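Local coordinates for alkyl hydroperoxide reductase/ Thiol specific antioxidant/ Mal allergen (Burkholderia ambifaria, PDB 5ENU), which is a peroxiredoxin that probably reduces hydrogen peroxide and organic hydroperoxides through a reactive cysteine thiol, at residues 55-69 with 147-159. Sequence-based numbering, arbitrary orientation.
Sequences EGLQFRELYPKFKKA and VPGHVDDVLSAVQ
F66 and V151 carry the packing of helix 55-68 against helix 150-159, a worked example of knobs-into-holes between two helices that run roughly the same way, their axes 9.8 Å apart at closest approach and crossing at -37°. The F66 side chain can be followed outward from CB. CG lies anti to the carbonyl carbon (chi1 -77°), which sends the ring across to the partner helix; there the L155 methyl CD1 stands over the centre of one ring face, a CH-pi contact with CD1 3.9 Å from the F66 centroid. CE1 comes down on the backbone, 3.5 Å from L155 CA, and CZ on L155 CB, while V158 CG2 lies at the edge by CD1 and CE1, V151 CG1 at the edge by CE2, and V154 completes the hole. In return V151 fits among Q58, F59, L62 and F66, its CG2 standing 3.7 Å from the centroid of the F59 ring, almost on the normal. Polar ties run through water: one molecule donates to Q58 OE1, 2.6 Å away, and to V147 O, and accepts from V151 N, while another joins K65 O to Q159 NE2. Beneath, F59, V154 and V158 reach V40 of strand 38-43, so the pair layers one side of the central sheet, as in the thioredoxin fold of peroxiredoxins.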
loop_
_atom_site.group_PDB
_atom_site.type_symbol
_atom_site.label_atom_id
_atom_site.label_comp_id
_atom_site.label_asym_id
_atom_site.label_seq_id
_atom_site.Cartn_x
_atom_site.Cartn_y
_atom_site.Cartn_z
ATOM N N GLU A 55 1.778 -2.026 -11.739
ATOM C CA GLU A 55 2.078 -1.150 -10.612
ATOM C C GLU A 55 3.281 -1.654 -9.815
ATOM O O GLU A 55 4.189 -0.883 -9.483
ATOM C CB GLU A 55 0.841 -0.988 -9.723
ATOM C CG GLU A 55 1.038 0.080 -8.652
ATOM C CD GLU A 55 -0.187 0.371 -7.802
ATOM O OE1 GLU A 55 -1.124 -0.452 -7.788
ATOM O OE2 GLU A 55 -0.183 1.451 -7.143
ATOM N N GLY A 56 3.299 -2.944 -9.497
ATOM C CA GLY A 56 4.433 -3.504 -8.771
ATOM C C GLY A 56 5.744 -3.365 -9.530
ATOM O O GLY A 56 6.765 -2.974 -8.953
ATOM N N LEU A 57 5.727 -3.649 -10.843
ATOM C CA LEU A 57 6.936 -3.529 -11.662
ATOM C C LEU A 57 7.413 -2.089 -11.763
ATOM O O LEU A 57 8.626 -1.845 -11.810
ATOM C CB LEU A 57 6.681 -4.104 -13.057
ATOM C CG LEU A 57 6.594 -5.640 -13.086
ATOM C CD1 LEU A 57 6.223 -6.098 -14.478
ATOM C CD2 LEU A 57 7.889 -6.287 -12.651
ATOM N N GLN A 58 6.485 -1.120 -11.770
ATOM C CA GLN A 58 6.904 0.272 -11.879
ATOM C C GLN A 58 7.484 0.779 -10.562
ATOM O O GLN A 58 8.483 1.514 -10.563
ATOM C CB GLN A 58 5.753 1.135 -12.429
ATOM C CG GLN A 58 5.539 0.842 -13.932
ATOM C CD GLN A 58 4.428 1.641 -14.585
ATOM O OE1 GLN A 58 3.477 2.045 -13.940
ATOM N NE2 GLN A 58 4.531 1.830 -15.893
ATOM N N PHE A 59 6.919 0.347 -9.426
ATOM C CA PHE A 59 7.567 0.653 -8.153
ATOM C C PHE A 59 8.939 -0.006 -8.073
ATOM O O PHE A 59 9.894 0.603 -7.569
ATOM C CB PHE A 59 6.702 0.227 -6.958
ATOM C CG PHE A 59 5.661 1.244 -6.544
ATOM C CD1 PHE A 59 6.040 2.470 -6.034
ATOM C CD2 PHE A 59 4.297 0.950 -6.635
ATOM C CE1 PHE A 59 5.093 3.401 -5.640
ATOM C CE2 PHE A 59 3.332 1.874 -6.219
ATOM C CZ PHE A 59 3.743 3.105 -5.729
ATOM N N ARG A 60 9.068 -1.239 -8.593
ATOM C CA ARG A 60 10.369 -1.911 -8.621
ATOM C C ARG A 60 11.389 -1.112 -9.422
ATOM O O ARG A 60 12.537 -0.929 -8.990
ATOM C CB ARG A 60 10.225 -3.312 -9.219
ATOM C CG ARG A 60 11.540 -3.971 -9.554
ATOM C CD ARG A 60 11.263 -5.351 -10.063
ATOM N NE ARG A 60 12.490 -6.090 -10.342
ATOM C CZ ARG A 60 13.060 -6.136 -11.537
ATOM N NH1 ARG A 60 14.177 -6.841 -11.731
ATOM N NH2 ARG A 60 12.498 -5.481 -12.546
ATOM N N GLU A 61 10.991 -0.642 -10.611
ATOM C CA GLU A 61 11.928 0.043 -11.493
ATOM C C GLU A 61 12.484 1.304 -10.850
ATOM O O GLU A 61 13.666 1.633 -11.020
ATOM C CB GLU A 61 11.221 0.382 -12.802
ATOM C CG GLU A 61 12.078 1.143 -13.781
ATOM C CD GLU A 61 11.295 1.543 -15.019
ATOM O OE1 GLU A 61 11.880 1.526 -16.119
ATOM O OE2 GLU A 61 10.090 1.864 -14.891
ATOM N N LEU A 62 11.651 2.027 -10.109
ATOM C CA LEU A 62 12.075 3.266 -9.473
ATOM C C LEU A 62 12.487 3.092 -8.019
ATOM O O LEU A 62 12.850 4.084 -7.373
ATOM C CB LEU A 62 10.986 4.337 -9.609
ATOM C CG LEU A 62 10.820 4.874 -11.036
ATOM C CD1 LEU A 62 9.656 5.837 -11.147
ATOM C CD2 LEU A 62 12.107 5.543 -11.481
ATOM N N TYR A 63 12.490 1.862 -7.509
ATOM C CA TYR A 63 12.829 1.607 -6.108
ATOM C C TYR A 63 14.118 2.280 -5.641
ATOM O O TYR A 63 14.116 2.871 -4.549
ATOM C CB TYR A 63 12.831 0.095 -5.844
ATOM C CG TYR A 63 12.956 -0.252 -4.381
ATOM C CD1 TYR A 63 11.913 0.031 -3.503
ATOM C CD2 TYR A 63 14.098 -0.862 -3.879
ATOM C CE1 TYR A 63 11.991 -0.283 -2.172
ATOM C CE2 TYR A 63 14.188 -1.196 -2.514
ATOM C CZ TYR A 63 13.122 -0.893 -1.675
ATOM O OH TYR A 63 13.166 -1.195 -0.320
ATOM N N PRO A 64 15.229 2.238 -6.386
ATOM C CA PRO A 64 16.449 2.901 -5.892
ATOM C C PRO A 64 16.256 4.382 -5.664
ATOM O O PRO A 64 16.858 4.945 -4.736
ATOM C CB PRO A 64 17.481 2.633 -7.001
ATOM C CG PRO A 64 16.960 1.429 -7.714
ATOM C CD PRO A 64 15.471 1.558 -7.673
ATOM N N LYS A 65 15.413 5.032 -6.476
ATOM C CA LYS A 65 15.179 6.459 -6.279
ATOM C C LYS A 65 14.331 6.720 -5.033
ATOM O O LYS A 65 14.560 7.702 -4.316
ATOM C CB LYS A 65 14.533 7.074 -7.517
ATOM C CG LYS A 65 15.413 7.030 -8.751
ATOM C CD LYS A 65 14.807 7.889 -9.852
ATOM C CE LYS A 65 15.500 7.683 -11.181
ATOM N NZ LYS A 65 16.928 8.042 -11.095
ATOM N N PHE A 66 13.338 5.864 -4.768
ATOM C CA PHE A 66 12.595 5.972 -3.517
ATOM C C PHE A 66 13.530 5.816 -2.322
ATOM O O PHE A 66 13.487 6.610 -1.371
ATOM C CB PHE A 66 11.482 4.924 -3.466
ATOM C CG PHE A 66 10.278 5.278 -4.298
ATOM C CD1 PHE A 66 9.337 6.195 -3.833
ATOM C CD2 PHE A 66 10.083 4.701 -5.551
ATOM C CE1 PHE A 66 8.230 6.523 -4.606
ATOM C CE2 PHE A 66 8.971 5.046 -6.327
ATOM C CZ PHE A 66 8.042 5.950 -5.841
ATOM N N LYS A 67 14.407 4.808 -2.371
ATOM C CA LYS A 67 15.334 4.587 -1.264
ATOM C C LYS A 67 16.270 5.780 -1.084
ATOM O O LYS A 67 16.523 6.217 0.046
ATOM C CB LYS A 67 16.145 3.304 -1.498
ATOM C CG LYS A 67 15.314 2.037 -1.467
ATOM C CD LYS A 67 14.698 1.761 -0.097
ATOM C CE LYS A 67 15.709 1.230 0.913
ATOM N NZ LYS A 67 16.049 -0.210 0.702
ATOM N N LYS A 68 16.800 6.317 -2.186
ATOM C CA LYS A 68 17.686 7.467 -2.083
ATOM C C LYS A 68 16.975 8.643 -1.424
ATOM O O LYS A 68 17.594 9.416 -0.680
ATOM C CB LYS A 68 18.170 7.855 -3.481
ATOM C CG LYS A 68 19.237 8.929 -3.477
ATOM C CD LYS A 68 19.902 9.052 -4.823
ATOM C CE LYS A 68 21.123 9.959 -4.759
ATOM N NZ LYS A 68 21.975 9.845 -5.991
ATOM N N ALA A 69 15.678 8.791 -1.682
ATOM C CA ALA A 69 14.889 9.865 -1.101
ATOM C C ALA A 69 14.397 9.548 0.304
ATOM O O ALA A 69 13.591 10.304 0.849
ATOM C CB ALA A 69 13.730 10.244 -2.031
ATOM N N VAL A 147 -3.208 3.302 -12.903
ATOM C CA VAL A 147 -1.777 3.008 -12.781
ATOM C C VAL A 147 -0.902 3.964 -13.596
ATOM O O VAL A 147 0.100 4.469 -13.052
ATOM C CB VAL A 147 -1.476 1.529 -13.078
ATOM C CG1 VAL A 147 0.035 1.229 -12.999
ATOM C CG2 VAL A 147 -2.233 0.634 -12.116
ATOM N N PRO A 148 -1.198 4.251 -14.871
ATOM C CA PRO A 148 -0.266 5.076 -15.658
ATOM C C PRO A 148 0.015 6.422 -15.011
ATOM O O PRO A 148 -0.905 7.142 -14.611
ATOM C CB PRO A 148 -0.980 5.233 -17.004
ATOM C CG PRO A 148 -1.764 3.976 -17.153
ATOM C CD PRO A 148 -2.278 3.715 -15.729
ATOM N N GLY A 149 1.306 6.744 -14.876
ATOM C CA GLY A 149 1.746 7.995 -14.285
ATOM C C GLY A 149 1.808 7.998 -12.769
ATOM O O GLY A 149 2.431 8.906 -12.188
ATOM N N HIS A 150 1.226 6.993 -12.111
ATOM C CA HIS A 150 1.042 7.045 -10.667
ATOM C C HIS A 150 2.357 6.930 -9.898
ATOM O O HIS A 150 2.622 7.735 -8.999
ATOM C CB HIS A 150 0.051 5.980 -10.194
ATOM C CG HIS A 150 -0.177 6.013 -8.716
ATOM N ND1 HIS A 150 -0.612 7.153 -8.060
ATOM C CD2 HIS A 150 -0.058 5.054 -7.767
ATOM C CE1 HIS A 150 -0.712 6.895 -6.768
ATOM N NE2 HIS A 150 -0.385 5.628 -6.565
ATOM N N VAL A 151 3.203 5.948 -10.231
ATOM C CA VAL A 151 4.470 5.814 -9.516
ATOM C C VAL A 151 5.319 7.067 -9.680
ATOM O O VAL A 151 5.964 7.523 -8.723
ATOM C CB VAL A 151 5.208 4.532 -9.949
ATOM C CG1 VAL A 151 6.564 4.408 -9.256
ATOM C CG2 VAL A 151 4.355 3.312 -9.629
ATOM N N ASP A 152 5.317 7.662 -10.881
ATOM C CA ASP A 152 6.039 8.923 -11.091
ATOM C C ASP A 152 5.536 10.004 -10.138
ATOM O O ASP A 152 6.328 10.748 -9.547
ATOM C CB ASP A 152 5.830 9.421 -12.529
ATOM C CG ASP A 152 6.579 8.601 -13.572
ATOM O OD1 ASP A 152 6.213 8.712 -14.765
ATOM O OD2 ASP A 152 7.534 7.875 -13.227
ATOM N N ASP A 153 4.205 10.126 -10.009
ATOM C CA ASP A 153 3.627 11.121 -9.115
ATOM C C ASP A 153 4.017 10.854 -7.668
ATOM O O ASP A 153 4.313 11.789 -6.916
ATOM C CB ASP A 153 2.096 11.113 -9.234
ATOM C CG ASP A 153 1.594 11.597 -10.592
ATOM O OD1 ASP A 153 2.345 12.271 -11.326
ATOM O OD2 ASP A 153 0.410 11.331 -10.911
ATOM N N VAL A 154 3.978 9.590 -7.243
ATOM C CA VAL A 154 4.331 9.284 -5.863
ATOM C C VAL A 154 5.802 9.598 -5.610
ATOM O O VAL A 154 6.155 10.158 -4.562
ATOM C CB VAL A 154 3.957 7.837 -5.510
ATOM C CG1 VAL A 154 4.359 7.492 -4.072
ATOM C CG2 VAL A 154 2.466 7.614 -5.710
ATOM N N LEU A 155 6.682 9.281 -6.575
ATOM C CA LEU A 155 8.099 9.589 -6.383
ATOM C C LEU A 155 8.313 11.093 -6.268
ATOM O O LEU A 155 9.067 11.556 -5.404
ATOM C CB LEU A 155 8.945 9.019 -7.521
ATOM C CG LEU A 155 10.452 9.314 -7.422
ATOM C CD1 LEU A 155 11.102 8.783 -6.141
ATOM C CD2 LEU A 155 11.186 8.804 -8.659
ATOM N N SER A 156 7.659 11.877 -7.131
ATOM C CA SER A 156 7.773 13.328 -7.026
ATOM C C SER A 156 7.342 13.804 -5.645
ATOM O O SER A 156 8.013 14.633 -5.025
ATOM C CB SER A 156 6.935 14.002 -8.113
ATOM O OG SER A 156 7.415 13.684 -9.407
ATOM N N ALA A 157 6.238 13.264 -5.127
ATOM C CA ALA A 157 5.766 13.684 -3.814
ATOM C C ALA A 157 6.763 13.305 -2.720
ATOM O O ALA A 157 7.053 14.116 -1.831
ATOM C CB ALA A 157 4.384 13.074 -3.554
ATOM N N VAL A 158 7.319 12.090 -2.790
ATOM C CA VAL A 158 8.338 11.660 -1.836
ATOM C C VAL A 158 9.527 12.616 -1.858
ATOM O O VAL A 158 10.050 13.023 -0.808
ATOM C CB VAL A 158 8.771 10.213 -2.145
ATOM C CG1 VAL A 158 10.107 9.866 -1.480
ATOM C CG2 VAL A 158 7.678 9.209 -1.703
ATOM N N GLN A 159 9.978 12.983 -3.061
ATOM C CA GLN A 159 11.168 13.824 -3.176
ATOM C C GLN A 159 10.928 15.235 -2.654
ATOM O O GLN A 159 11.868 15.895 -2.207
ATOM C CB GLN A 159 11.645 13.851 -4.628
ATOM C CG GLN A 159 12.242 12.519 -5.076
ATOM C CD GLN A 159 12.469 12.445 -6.559
ATOM O OE1 GLN A 159 11.763 13.070 -7.337
ATOM N NE2 GLN A 159 13.449 11.658 -6.961
HETATM O O HOH W 1 2.721 4.074 -12.535
HETATM O O HOH W 2 15.413 10.167 -5.379
#